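Local coordinates for protein inositol 2-dehydrogenase/D-chiro-inositol 3-dehydrogenase (Lactobacillus casei, PDB 4MIY) that oxidises myo-inositol to scyllo-inosose (2-keto-myo-inositol), and D-chiro-inositol to its 1-keto form, with NAD as the hydride acceptor, at residues 78-83 / 98-103; 108-113 / 303-308; 135-140 / 182-187; 143-148 / 240-245. All blocks are in the same frame, centred on the assembly; numbering follows the deposited sequence.

Interaction 1: 78-83 / 98-103. With NAD (nicotinamide-adenine-dinucleotide), chain E.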
loop_
_atom_site.group_PDB
_atom_site.type_symbol
_atom_site.label_atom_id
_atom_site.label_comp_id
_atom_site.label_asym_id
_atom_site.label_seq_id
_atom_site.Cartn_x
_atom_site.Cartn_y
_atom_site.Cartn_z
ATOM N N ALA A 78 13.465 -14.575 39.272
ATOM C CA ALA A 78 14.768 -14.514 39.872
ATOM C C ALA A 78 15.450 -13.156 39.711
ATOM O O ALA A 78 16.557 -12.977 40.162
ATOM C CB ALA A 78 15.616 -15.547 39.283
ATOM N N HIS A 79 14.791 -12.218 39.053
ATOM C CA HIS A 79 15.435 -10.965 38.772
ATOM C C HIS A 79 15.569 -10.118 39.987
ATOM O O HIS A 79 16.606 -9.542 40.203
ATOM C CB HIS A 79 14.691 -10.180 37.698
ATOM C CG HIS A 79 14.750 -10.795 36.343
ATOM N ND1 HIS A 79 14.127 -10.231 35.252
ATOM C CD2 HIS A 79 15.356 -11.908 35.890
ATOM C CE1 HIS A 79 14.353 -10.981 34.199
ATOM N NE2 HIS A 79 15.077 -12.012 34.558
ATOM N N GLU A 80 14.511 -10.060 40.774
ATOM C CA GLU A 80 14.404 -9.139 41.851
ATOM C C GLU A 80 15.556 -9.218 42.830
ATOM O O GLU A 80 16.091 -8.224 43.224
ATOM C CB GLU A 80 13.113 -9.377 42.620
ATOM C CG GLU A 80 12.890 -8.441 43.752
ATOM C CD GLU A 80 11.945 -9.037 44.762
ATOM O OE1 GLU A 80 11.234 -9.990 44.374
ATOM O OE2 GLU A 80 11.922 -8.569 45.909
ATOM N N ALA A 81 15.892 -10.430 43.214
ATOM C CA ALA A 81 16.873 -10.632 44.254
ATOM C C ALA A 81 18.227 -10.337 43.714
ATOM O O ALA A 81 19.057 -9.780 44.376
ATOM C CB ALA A 81 16.826 -12.035 44.727
ATOM N N THR A 82 18.432 -10.724 42.477
ATOM C CA THR A 82 19.695 -10.514 41.832
ATOM C C THR A 82 19.947 -9.027 41.624
ATOM O O THR A 82 21.034 -8.560 41.839
ATOM C CB THR A 82 19.748 -11.267 40.539
ATOM O OG1 THR A 82 19.724 -12.656 40.809
ATOM C CG2 THR A 82 21.018 -10.927 39.738
ATOM N N VAL A 83 18.931 -8.299 41.221
ATOM C CA VAL A 83 19.029 -6.886 41.044
ATOM C C VAL A 83 19.320 -6.204 42.356
ATOM O O VAL A 83 20.089 -5.273 42.415
ATOM C CB VAL A 83 17.772 -6.298 40.360
ATOM C CG1 VAL A 83 17.791 -4.879 40.369
ATOM C CG2 VAL A 83 17.694 -6.781 38.910
ATOM N N PRO A 98 10.840 -9.156 33.314
ATOM C CA PRO A 98 10.349 -8.024 34.079
ATOM C C PRO A 98 11.400 -7.524 35.079
ATOM O O PRO A 98 12.340 -8.222 35.334
ATOM C CB PRO A 98 9.189 -8.635 34.850
ATOM C CG PRO A 98 9.632 -9.938 35.065
ATOM C CD PRO A 98 10.350 -10.399 33.898
ATOM N N LEU A 99 11.191 -6.362 35.639
ATOM C CA LEU A 99 12.033 -5.915 36.734
ATOM C C LEU A 99 11.910 -6.902 37.912
ATOM O O LEU A 99 12.845 -7.156 38.619
ATOM C CB LEU A 99 11.650 -4.512 37.131
ATOM C CG LEU A 99 12.449 -3.919 38.289
ATOM C CD1 LEU A 99 13.862 -3.698 37.862
ATOM C CD2 LEU A 99 11.800 -2.708 38.730
ATOM N N ALA A 100 10.735 -7.487 38.016
ATOM C CA ALA A 100 10.352 -8.348 39.096
ATOM C C ALA A 100 8.998 -8.911 38.732
ATOM O O ALA A 100 8.290 -8.334 37.963
ATOM C CB ALA A 100 10.207 -7.559 40.309
ATOM N N THR A 101 8.643 -10.016 39.346
ATOM C CA THR A 101 7.412 -10.706 39.018
ATOM C C THR A 101 6.291 -10.278 39.917
ATOM O O THR A 101 5.149 -10.615 39.692
ATOM C CB THR A 101 7.565 -12.186 39.073
ATOM O OG1 THR A 101 8.202 -12.549 40.293
ATOM C CG2 THR A 101 8.338 -12.677 37.935
ATOM N N THR A 102 6.611 -9.505 40.924
ATOM C CA THR A 102 5.586 -8.938 41.753
ATOM C C THR A 102 5.771 -7.480 41.807
ATOM O O THR A 102 6.838 -6.988 41.593
ATOM C CB THR A 102 5.607 -9.469 43.203
ATOM O OG1 THR A 102 6.836 -9.130 43.823
ATOM C CG2 THR A 102 5.405 -10.925 43.234
ATOM N N LEU A 103 4.718 -6.780 42.114
ATOM C CA LEU A 103 4.830 -5.360 42.204
ATOM C C LEU A 103 5.550 -4.969 43.459
ATOM O O LEU A 103 6.147 -3.920 43.529
ATOM C CB LEU A 103 3.484 -4.696 42.070
ATOM C CG LEU A 103 2.459 -4.631 43.157
ATOM C CD1 LEU A 103 2.705 -3.409 43.859
ATOM C CD2 LEU A 103 1.104 -4.567 42.548
HETATM P PA NAD E . 15.569 -19.544 29.540
HETATM O O1A NAD E . 14.819 -20.399 30.438
HETATM O O2A NAD E . 16.066 -20.001 28.327
HETATM O O5B NAD E . 16.939 -19.094 30.194
HETATM C C5B NAD E . 17.075 -18.634 31.477
HETATM C C4B NAD E . 18.420 -19.108 32.044
HETATM O O4B NAD E . 18.473 -18.635 33.363
HETATM C C3B NAD E . 18.537 -20.612 32.248
HETATM O O3B NAD E . 19.728 -21.053 31.739
HETATM C C2B NAD E . 18.429 -20.829 33.732
HETATM O O2B NAD E . 19.149 -21.953 34.176
HETATM C C1B NAD E . 19.053 -19.594 34.260
HETATM N N9A NAD E . 18.663 -19.230 35.604
HETATM C C8A NAD E . 17.502 -19.330 36.172
HETATM N N7A NAD E . 17.488 -18.810 37.393
HETATM C C5A NAD E . 18.704 -18.352 37.619
HETATM C C6A NAD E . 19.422 -17.711 38.701
HETATM N N6A NAD E . 18.864 -17.380 39.839
HETATM N N1A NAD E . 20.673 -17.384 38.475
HETATM C C2A NAD E . 21.294 -17.659 37.389
HETATM N N3A NAD E . 20.721 -18.275 36.378
HETATM C C4A NAD E . 19.452 -18.625 36.444
HETATM O O3 NAD E . 14.675 -18.245 29.446
HETATM P PN NAD E . 14.901 -16.963 28.454
HETATM O O1N NAD E . 13.985 -17.088 27.328
HETATM O O2N NAD E . 16.245 -16.925 28.010
HETATM O O5D NAD E . 14.373 -15.765 29.236
HETATM C C5D NAD E . 15.207 -15.157 30.192
HETATM C C4D NAD E . 14.705 -13.799 30.558
HETATM O O4D NAD E . 14.721 -13.019 29.376
HETATM C C3D NAD E . 13.305 -13.852 31.069
HETATM O O3D NAD E . 13.170 -12.869 32.046
HETATM C C2D NAD E . 12.531 -13.497 29.803
HETATM O O2D NAD E . 11.342 -12.928 30.200
HETATM C C1D NAD E . 13.440 -12.487 29.162
HETATM N N1N NAD E . 13.171 -12.325 27.733
HETATM C C2N NAD E . 12.873 -11.122 27.248
HETATM C C3N NAD E . 12.565 -10.904 25.921
HETATM C C7N NAD E . 12.249 -9.517 25.411
HETATM O O7N NAD E . 12.621 -8.540 25.978
HETATM N N7N NAD E . 11.600 -9.467 24.319
HETATM C C4N NAD E . 12.628 -11.986 25.060
HETATM C C5N NAD E . 12.952 -13.209 25.602
HETATM C C6N NAD E . 13.205 -13.348 26.941
HETATM O O HOH W 1 11.772 -11.324 39.965
HETATM O O HOH W 2 9.743 -10.566 42.341
#
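His79 lays the ND1 edge of its imidazole against the carbonyl of Pro98, and ND1 donates a nearly straight hydrogen bond to Pro98 O (2.7 Å, N-H...O angle 165°). The oxygen lies in the ring plane, and the donor approaches almost in line with the C=O bond. Since chi1 of -68° sets CG opposite the carbonyl carbon, the ring projects from the start of helix 79-86 toward the cofactor, where CE1 comes 3.1 Å from O3D of the nicotinamide ribose. NE2 is hydrogen-bonded to Ser74 O, so both ring nitrogens are held and the ring cannot easily flip. Replacing His79 by alanine would probably leave Pro98 O without its side-chain donor and open a gap beside the ribose. One residue on, Glu80 CB packs on Ala100 CB at 4.1 Å, and one water accepts from Glu80 N (3.1 Å) and, weakly, from Thr101 N. A second water spans Glu80 OE1 and Thr101 N; the other carboxylate oxygen forms a salt bridge with Arg108. The cis peptide before Pro98 belongs to the loop after strand 92-95, in which Lys97 O is hydrogen-bonded to NAD, a cofactor-lining loop of the Rossmann fold of Gfo/Idh/MocA dehydrogenases.

Interaction 2: 108-113 / 303-308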
loop_
_atom_site.group_PDB
_atom_site.type_symbol
_atom_site.label_atom_id
_atom_site.label_comp_id
_atom_site.label_asym_id
_atom_site.label_seq_id
_atom_site.Cartn_x
_atom_site.Cartn_y
_atom_site.Cartn_z
ATOM N N ARG A 108 10.668 -2.463 45.796
ATOM C CA ARG A 108 11.820 -2.554 46.626
ATOM C C ARG A 108 13.015 -2.075 45.829
ATOM O O ARG A 108 13.812 -1.327 46.332
ATOM C CB ARG A 108 12.037 -3.962 47.104
ATOM C CG ARG A 108 11.364 -4.226 48.424
ATOM C CD ARG A 108 11.731 -5.593 48.893
ATOM N NE ARG A 108 11.133 -6.657 48.106
ATOM C CZ ARG A 108 9.881 -7.088 48.241
ATOM N NH1 ARG A 108 9.077 -6.557 49.148
ATOM N NH2 ARG A 108 9.434 -8.072 47.500
ATOM N N ILE A 109 13.090 -2.521 44.581
ATOM C CA ILE A 109 14.184 -2.166 43.698
ATOM C C ILE A 109 14.189 -0.681 43.512
ATOM O O ILE A 109 15.209 -0.059 43.674
ATOM C CB ILE A 109 14.112 -2.906 42.391
ATOM C CG1 ILE A 109 14.351 -4.384 42.628
ATOM C CG2 ILE A 109 15.129 -2.392 41.420
ATOM C CD1 ILE A 109 14.314 -5.266 41.421
ATOM N N VAL A 110 13.049 -0.105 43.242
ATOM C CA VAL A 110 12.934 1.318 43.135
ATOM C C VAL A 110 13.434 2.100 44.401
ATOM O O VAL A 110 14.129 3.095 44.303
ATOM C CB VAL A 110 11.513 1.698 42.758
ATOM C CG1 VAL A 110 11.297 3.112 42.884
ATOM C CG2 VAL A 110 11.256 1.293 41.318
ATOM N N ASP A 111 13.064 1.602 45.563
ATOM C CA ASP A 111 13.355 2.290 46.792
ATOM C C ASP A 111 14.830 2.229 47.060
ATOM O O ASP A 111 15.410 3.171 47.520
ATOM C CB ASP A 111 12.605 1.650 47.949
ATOM C CG ASP A 111 11.136 1.998 47.966
ATOM O OD1 ASP A 111 10.741 3.020 47.385
ATOM O OD2 ASP A 111 10.389 1.252 48.620
ATOM N N LYS A 112 15.423 1.110 46.771
ATOM C CA LYS A 112 16.830 0.951 46.957
ATOM C C LYS A 112 17.695 1.713 45.968
ATOM O O LYS A 112 18.652 2.337 46.326
ATOM C CB LYS A 112 17.182 -0.489 46.877
ATOM C CG LYS A 112 18.559 -0.691 47.241
ATOM C CD LYS A 112 18.883 -2.075 47.304
ATOM C CE LYS A 112 20.020 -2.292 48.213
ATOM N NZ LYS A 112 20.593 -3.630 48.118
ATOM N N GLU A 113 17.327 1.648 44.699
ATOM C CA GLU A 113 18.067 2.409 43.731
ATOM C C GLU A 113 18.000 3.893 44.051
ATOM O O GLU A 113 18.951 4.600 43.841
ATOM C CB GLU A 113 17.621 2.106 42.284
ATOM C CG GLU A 113 18.598 2.625 41.269
ATOM C CD GLU A 113 18.203 2.445 39.812
ATOM O OE1 GLU A 113 17.004 2.501 39.507
ATOM O OE2 GLU A 113 19.110 2.273 39.024
ATOM N N SER A 303 13.728 2.601 32.751
ATOM C CA SER A 303 14.304 2.537 34.071
ATOM C C SER A 303 13.569 1.591 34.997
ATOM O O SER A 303 12.638 0.935 34.627
ATOM C CB SER A 303 14.297 3.919 34.688
ATOM O OG SER A 303 12.993 4.308 34.990
ATOM N N ALA A 304 14.008 1.569 36.236
ATOM C CA ALA A 304 13.351 0.758 37.216
ATOM C C ALA A 304 11.986 1.317 37.489
ATOM O O ALA A 304 11.089 0.578 37.789
ATOM C CB ALA A 304 14.161 0.682 38.485
ATOM N N TRP A 305 11.819 2.610 37.371
ATOM C CA TRP A 305 10.503 3.161 37.501
ATOM C C TRP A 305 9.567 2.606 36.405
ATOM O O TRP A 305 8.457 2.257 36.674
ATOM C CB TRP A 305 10.511 4.678 37.481
ATOM C CG TRP A 305 9.213 5.275 37.842
ATOM C CD1 TRP A 305 8.325 5.837 37.026
ATOM C CD2 TRP A 305 8.664 5.339 39.142
ATOM N NE1 TRP A 305 7.245 6.267 37.728
ATOM C CE2 TRP A 305 7.433 5.956 39.037
ATOM C CE3 TRP A 305 9.105 4.934 40.388
ATOM C CZ2 TRP A 305 6.632 6.191 40.133
ATOM C CZ3 TRP A 305 8.306 5.176 41.479
ATOM C CH2 TRP A 305 7.091 5.777 41.341
ATOM N N ASP A 306 10.035 2.601 35.168
ATOM C CA ASP A 306 9.307 1.970 34.078
ATOM C C ASP A 306 8.988 0.527 34.385
ATOM O O ASP A 306 7.928 0.066 34.127
ATOM C CB ASP A 306 10.104 2.093 32.776
ATOM C CG ASP A 306 10.209 3.521 32.296
ATOM O OD1 ASP A 306 9.183 4.177 32.160
ATOM O OD2 ASP A 306 11.309 3.964 32.067
ATOM N N GLY A 307 9.922 -0.182 34.956
ATOM C CA GLY A 307 9.667 -1.528 35.377
ATOM C C GLY A 307 8.587 -1.655 36.430
ATOM O O GLY A 307 7.810 -2.561 36.406
ATOM N N TYR A 308 8.553 -0.704 37.324
ATOM C CA TYR A 308 7.545 -0.660 38.336
ATOM C C TYR A 308 6.165 -0.356 37.775
ATOM O O TYR A 308 5.213 -0.982 38.122
ATOM C CB TYR A 308 7.990 0.338 39.403
ATOM C CG TYR A 308 7.128 0.507 40.632
ATOM C CD1 TYR A 308 6.717 -0.549 41.376
ATOM C CD2 TYR A 308 6.764 1.758 41.034
ATOM C CE1 TYR A 308 5.961 -0.349 42.511
ATOM C CE2 TYR A 308 6.049 1.964 42.133
ATOM C CZ TYR A 308 5.623 0.914 42.867
ATOM O OH TYR A 308 4.853 1.174 43.981
HETATM O O HOH W 3 16.530 2.787 36.726
#
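Val110 meets Ala304 where helix 103-113 of the Rossmann domain packs on the start of helix 304-323, an interhelical contact in which segments 108-113 and 304-308 run roughly antiparallel, their axes 9.3 Å apart with 158° between their directions. From CB, which points at the partner helix, the valine forks. Its CG1 branch, anti to the backbone N (chi1 169°), reaches the six-membered ring of Trp305 edge-on, in the ring plane, 3.8 Å from CE3. The CG2 branch lies over the first turn of the partner helix, 3.6 Å from Ala304 O and 3.9 Å from Tyr308 CB, with Ala304 CB also close by. Tyr308 in turn sets CD2 over a face of the Trp305 indole. Ile109 adds a looser contact to Ala304 through CG2. At the C-terminal end of helix 103-113 the carboxylate of Glu113 comes against Ala304 CB; its OE2 takes backbone N-H groups of Val120 and Ile121, and OE1 meets Tyr338 OH. Ser303 and Asp306 close the start of helix 304-323 as a capping box, Ser303 N giving a straight bond to Asp306 OD2 (2.9 Å). One water bridges the segments, donating to Glu113 OE1 and accepting from Ala304 N, both at 2.8 Å.

Interaction 3: 135-140 / 182-187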
loop_
_atom_site.group_PDB
_atom_site.type_symbol
_atom_site.label_atom_id
_atom_site.label_comp_id
_atom_site.label_asym_id
_atom_site.label_seq_id
_atom_site.Cartn_x
_atom_site.Cartn_y
_atom_site.Cartn_z
ATOM N N ALA A 135 9.606 6.234 15.252
ATOM C CA ALA A 135 9.275 7.246 14.265
ATOM C C ALA A 135 7.833 7.702 14.375
ATOM O O ALA A 135 7.541 8.835 14.176
ATOM C CB ALA A 135 9.575 6.763 12.874
ATOM N N LEU A 136 6.954 6.800 14.719
ATOM C CA LEU A 136 5.589 7.182 14.945
ATOM C C LEU A 136 5.452 8.105 16.167
ATOM O O LEU A 136 4.783 9.077 16.103
ATOM C CB LEU A 136 4.690 5.945 15.035
ATOM C CG LEU A 136 3.183 6.164 15.117
ATOM C CD1 LEU A 136 2.477 5.000 14.577
ATOM C CD2 LEU A 136 2.704 6.424 16.519
ATOM N N LYS A 137 6.074 7.736 17.266
ATOM C CA LYS A 137 6.069 8.576 18.463
ATOM C C LYS A 137 6.570 9.975 18.165
ATOM O O LYS A 137 5.992 10.925 18.554
ATOM C CB LYS A 137 6.881 7.962 19.589
ATOM C CG LYS A 137 6.994 8.944 20.754
ATOM C CD LYS A 137 7.748 8.465 21.881
ATOM C CE LYS A 137 7.813 9.511 23.024
ATOM N NZ LYS A 137 6.648 10.372 23.203
ATOM N N GLU A 138 7.672 10.065 17.451
ATOM C CA GLU A 138 8.204 11.350 17.076
ATOM C C GLU A 138 7.281 12.176 16.235
ATOM O O GLU A 138 7.099 13.314 16.498
ATOM C CB GLU A 138 9.571 11.179 16.420
ATOM C CG GLU A 138 10.607 10.685 17.403
ATOM C CD GLU A 138 11.966 10.490 16.772
ATOM O OE1 GLU A 138 12.200 11.107 15.726
ATOM O OE2 GLU A 138 12.777 9.720 17.317
ATOM N N LYS A 139 6.643 11.577 15.246
ATOM C CA LYS A 139 5.653 12.272 14.472
ATOM C C LYS A 139 4.472 12.740 15.310
ATOM O O LYS A 139 4.011 13.814 15.135
ATOM C CB LYS A 139 5.185 11.399 13.307
ATOM C CG LYS A 139 4.458 12.085 12.190
ATOM C CD LYS A 139 5.321 13.044 11.464
ATOM C CE LYS A 139 4.705 13.485 10.196
ATOM N NZ LYS A 139 5.376 14.687 9.687
ATOM N N LEU A 140 3.996 11.902 16.202
ATOM C CA LEU A 140 2.908 12.250 17.084
ATOM C C LEU A 140 3.260 13.490 17.920
ATOM O O LEU A 140 2.494 14.388 18.038
ATOM C CB LEU A 140 2.599 11.077 17.993
ATOM C CG LEU A 140 1.564 11.324 19.081
ATOM C CD1 LEU A 140 0.248 11.640 18.459
ATOM C CD2 LEU A 140 1.463 10.146 20.000
ATOM N N HIS A 182 2.344 4.232 27.704
ATOM C CA HIS A 182 2.548 5.371 28.546
ATOM C C HIS A 182 3.720 6.231 28.082
ATOM O O HIS A 182 3.645 7.421 28.146
ATOM C CB HIS A 182 2.592 4.990 30.041
ATOM C CG HIS A 182 3.828 4.279 30.481
ATOM N ND1 HIS A 182 4.963 4.934 30.883
ATOM C CD2 HIS A 182 4.075 2.966 30.659
ATOM C CE1 HIS A 182 5.875 4.050 31.212
ATOM N NE2 HIS A 182 5.361 2.848 31.099
ATOM N N TRP A 183 4.749 5.595 27.551
ATOM C CA TRP A 183 5.855 6.296 26.919
ATOM C C TRP A 183 5.440 6.999 25.639
ATOM O O TRP A 183 5.741 8.105 25.453
ATOM C CB TRP A 183 6.972 5.313 26.628
ATOM C CG TRP A 183 8.027 5.739 25.650
ATOM C CD1 TRP A 183 9.084 6.527 25.900
ATOM C CD2 TRP A 183 8.150 5.342 24.278
ATOM N NE1 TRP A 183 9.844 6.675 24.776
ATOM C CE2 TRP A 183 9.295 5.935 23.774
ATOM C CE3 TRP A 183 7.406 4.523 23.435
ATOM C CZ2 TRP A 183 9.688 5.761 22.477
ATOM C CZ3 TRP A 183 7.807 4.378 22.154
ATOM C CH2 TRP A 183 8.926 4.973 21.701
ATOM N N LEU A 184 4.713 6.292 24.788
ATOM C CA LEU A 184 4.214 6.852 23.551
ATOM C C LEU A 184 3.451 8.127 23.747
ATOM O O LEU A 184 3.623 9.066 23.051
ATOM C CB LEU A 184 3.286 5.846 22.872
ATOM C CG LEU A 184 2.586 6.285 21.568
ATOM C CD1 LEU A 184 3.539 6.496 20.432
ATOM C CD2 LEU A 184 1.558 5.312 21.164
ATOM N N LEU A 185 2.551 8.081 24.715
ATOM C CA LEU A 185 1.604 9.125 24.986
ATOM C C LEU A 185 2.062 10.137 26.030
ATOM O O LEU A 185 1.405 11.102 26.212
ATOM C CB LEU A 185 0.317 8.505 25.497
ATOM C CG LEU A 185 -0.415 7.542 24.568
ATOM C CD1 LEU A 185 -1.476 6.797 25.309
ATOM C CD2 LEU A 185 -1.008 8.318 23.446
ATOM N N ASP A 186 3.179 9.878 26.672
ATOM C CA ASP A 186 3.641 10.686 27.805
ATOM C C ASP A 186 2.519 10.926 28.823
ATOM O O ASP A 186 2.229 12.021 29.178
ATOM C CB ASP A 186 4.243 11.990 27.317
ATOM C CG ASP A 186 4.994 12.703 28.398
ATOM O OD1 ASP A 186 5.309 12.051 29.397
ATOM O OD2 ASP A 186 5.227 13.898 28.256
ATOM N N ASP A 187 1.894 9.839 29.234
ATOM C CA ASP A 187 0.743 9.885 30.086
ATOM C C ASP A 187 0.798 8.741 31.092
ATOM O O ASP A 187 1.698 7.971 31.073
ATOM C CB ASP A 187 -0.519 9.868 29.242
ATOM C CG ASP A 187 -1.722 10.476 29.939
ATOM O OD1 ASP A 187 -1.654 10.747 31.117
ATOM O OD2 ASP A 187 -2.727 10.671 29.288
#
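Lys137 spreads its aliphatic chain across the indole of Trp183, a CH-pi contact between helix 131-141 and the C-terminal turn of helix 168-185 in the alpha/beta domain. CD sits over one ring face, 3.6 Å from the centroid of the six-membered ring and 20° off its normal. The ammonium lies too far from the five-membered ring for more than a weak cation-pi attraction. The chain runs extended to CE and then bends at chi4 (33°), which turns NZ toward the C-terminal carbonyls of helix 168-185. There Lys137 NZ donates weakly to Trp183 O (3.3 Å), and a second weak bond runs from Lys137 NZ to Leu184 O. Its stronger partner is Asp141, one turn on in its own helix. Leu184 CD1 packs against Lys137 CB (3.7 Å) and the CD2 methyls of Leu136 and Leu140. Val242 of strand 237-244 supports all three leucines from the sheet side, and Pro258 of a second subunit packs on Leu136. The carbonyls that receive the ammonium belong to a helix end closed by a Schellman motif: Trp183 O also accepts a weak bond from Asp186 N, Asp186, with positive phi, is the C-prime residue, and Asp187 N reaches back to His182 O at 3.2 Å.

Interaction 4: 143-148 / 240-245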
loop_
_atom_site.group_PDB
_atom_site.type_symbol
_atom_site.label_atom_id
_atom_site.label_comp_id
_atom_site.label_asym_id
_atom_site.label_seq_id
_atom_site.Cartn_x
_atom_site.Cartn_y
_atom_site.Cartn_z
ATOM N N GLY A 143 2.735 17.285 16.977
ATOM C CA GLY A 143 1.418 17.870 17.032
ATOM C C GLY A 143 0.570 17.796 15.781
ATOM O O GLY A 143 -0.515 18.296 15.763
ATOM N N ILE A 144 1.078 17.138 14.759
ATOM C CA ILE A 144 0.446 17.141 13.460
ATOM C C ILE A 144 -0.959 16.548 13.422
ATOM O O ILE A 144 -1.723 16.921 12.598
ATOM C CB ILE A 144 1.372 16.527 12.398
ATOM C CG1 ILE A 144 0.880 16.801 10.986
ATOM C CG2 ILE A 144 1.598 15.082 12.637
ATOM C CD1 ILE A 144 1.874 16.591 9.971
ATOM N N ILE A 145 -1.267 15.637 14.336
ATOM C CA ILE A 145 -2.619 15.120 14.424
ATOM C C ILE A 145 -3.387 15.575 15.669
ATOM O O ILE A 145 -4.435 15.077 15.979
ATOM C CB ILE A 145 -2.705 13.576 14.292
ATOM C CG1 ILE A 145 -2.118 12.881 15.509
ATOM C CG2 ILE A 145 -2.088 13.130 13.005
ATOM C CD1 ILE A 145 -2.293 11.413 15.517
ATOM N N GLY A 146 -2.847 16.578 16.324
ATOM C CA GLY A 146 -3.464 17.036 17.537
ATOM C C GLY A 146 -3.302 16.059 18.676
ATOM O O GLY A 146 -2.438 15.261 18.683
ATOM N N ALA A 147 -4.191 16.130 19.638
ATOM C CA ALA A 147 -4.119 15.265 20.791
ATOM C C ALA A 147 -4.576 13.845 20.477
ATOM O O ALA A 147 -5.505 13.638 19.772
ATOM C CB ALA A 147 -4.942 15.836 21.910
ATOM N N PRO A 148 -3.897 12.877 21.063
ATOM C CA PRO A 148 -4.265 11.475 20.938
ATOM C C PRO A 148 -5.490 11.103 21.739
ATOM O O PRO A 148 -5.517 11.249 22.913
ATOM C CB PRO A 148 -3.041 10.754 21.447
ATOM C CG PRO A 148 -2.376 11.723 22.335
ATOM C CD PRO A 148 -2.615 13.052 21.756
ATOM N N LEU A 240 -0.096 -0.700 15.264
ATOM C CA LEU A 240 -0.263 0.446 16.116
ATOM C C LEU A 240 -0.866 1.594 15.340
ATOM O O LEU A 240 -0.389 1.945 14.320
ATOM C CB LEU A 240 1.085 0.863 16.695
ATOM C CG LEU A 240 1.102 2.104 17.586
ATOM C CD1 LEU A 240 0.285 1.854 18.823
ATOM C CD2 LEU A 240 2.487 2.399 17.946
ATOM N N GLU A 241 -1.950 2.127 15.853
ATOM C CA GLU A 241 -2.666 3.223 15.259
ATOM C C GLU A 241 -3.020 4.219 16.356
ATOM O O GLU A 241 -3.555 3.854 17.351
ATOM C CB GLU A 241 -3.941 2.696 14.603
ATOM C CG GLU A 241 -4.797 3.702 13.979
ATOM C CD GLU A 241 -6.128 3.128 13.503
ATOM O OE1 GLU A 241 -6.466 2.025 13.878
ATOM O OE2 GLU A 241 -6.812 3.794 12.746
ATOM N N VAL A 242 -2.695 5.475 16.127
ATOM C CA VAL A 242 -3.072 6.555 17.005
ATOM C C VAL A 242 -4.094 7.447 16.319
ATOM O O VAL A 242 -3.867 7.942 15.262
ATOM C CB VAL A 242 -1.842 7.388 17.462
ATOM C CG1 VAL A 242 -2.273 8.508 18.415
ATOM C CG2 VAL A 242 -0.838 6.529 18.086
ATOM N N ILE A 243 -5.242 7.597 16.956
ATOM C CA ILE A 243 -6.296 8.465 16.504
ATOM C C ILE A 243 -6.196 9.802 17.179
ATOM O O ILE A 243 -6.375 9.888 18.349
ATOM C CB ILE A 243 -7.654 7.902 16.910
ATOM C CG1 ILE A 243 -7.785 6.453 16.476
ATOM C CG2 ILE A 243 -8.759 8.774 16.412
ATOM C CD1 ILE A 243 -7.736 6.299 15.132
ATOM N N GLY A 244 -5.959 10.830 16.401
ATOM C CA GLY A 244 -5.850 12.167 16.912
ATOM C C GLY A 244 -7.048 13.013 16.578
ATOM O O GLY A 244 -7.892 12.629 15.829
ATOM N N GLU A 245 -7.073 14.197 17.149
ATOM C CA GLU A 245 -8.117 15.178 16.900
ATOM C C GLU A 245 -8.237 15.544 15.428
ATOM O O GLU A 245 -9.298 15.724 14.955
ATOM C CB GLU A 245 -7.865 16.444 17.759
ATOM C CG GLU A 245 -8.016 16.185 19.206
ATOM C CD GLU A 245 -7.587 17.312 20.074
ATOM O OE1 GLU A 245 -6.595 17.926 19.780
ATOM O OE2 GLU A 245 -8.260 17.499 21.087
#
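Glu245 folds its carboxylate back over Ala147: OE1 accepts the N-H of Ala147 at 3.0 Å and 168°, a straight bond that meets the oxygen from above the carboxylate plane. The methyl of Ala147 lies alongside, its CB 3.4 Å from OE1. The bond has a return partner, since Glu245 N donates to Ala147 O (3.1 Å), bent to 137°, and one residue thereby satisfies both the donor and the acceptor of Ala147. With chi1 of -67° CG stands opposite the carbonyl carbon, and this carries the extended chain back to the loop. OE2 takes the backbone N-H of Ala201 of a neighbouring subunit, so each carboxylate oxygen holds a main-chain amide. A glutamine here would probably leave one of the two amides facing an NH2 group in place of an acceptor. Ile145 O lies close to Glu245 N at too poor an angle to bond; it and Ala147 O receive CH contacts from Gly244 CA. Further backbone bonds join Ile145 with Thr246, Val242 with Leu249 and Ile243 with Leu149. Val242 CG1 is met by Pro148 CB (3.9 Å) and Ile145 CD1. Before them a type I turn from Gly143 to Gly146 closes with Gly146 N on Gly143 O. Pro148 and Gly244 then pair as a non-hydrogen-bonded antiparallel bridge, the start of strand 148-156 beside the end of strand 237-244 in the mixed sheet of the C-terminal alpha/beta domain.

Interactions 1 and 2, both buried, touch and share the region of helix 103-113: the Glu80 to Arg108 salt bridge and the packing of Val83 and Leu99 on Ile109 tie them together. Interaction 1 is a polar contact beside NAD, with a histidine and waters, whereas interaction 2 is chiefly apolar and joins the Rossmann domain to a helix of the C-terminal domain. Asp306 of interaction 2 touches His182 of interaction 3. Interactions 3 and 4 have centres 10 Å apart, with Leu136 and Val242 in contact, and both touch the second subunit. Interaction 3 is buried helix packing with a lysine on an indole; 143-148 / 240-245, only partly buried, relies on main-chain and carboxylate bonds, one carboxylate oxygen reaching a third subunit.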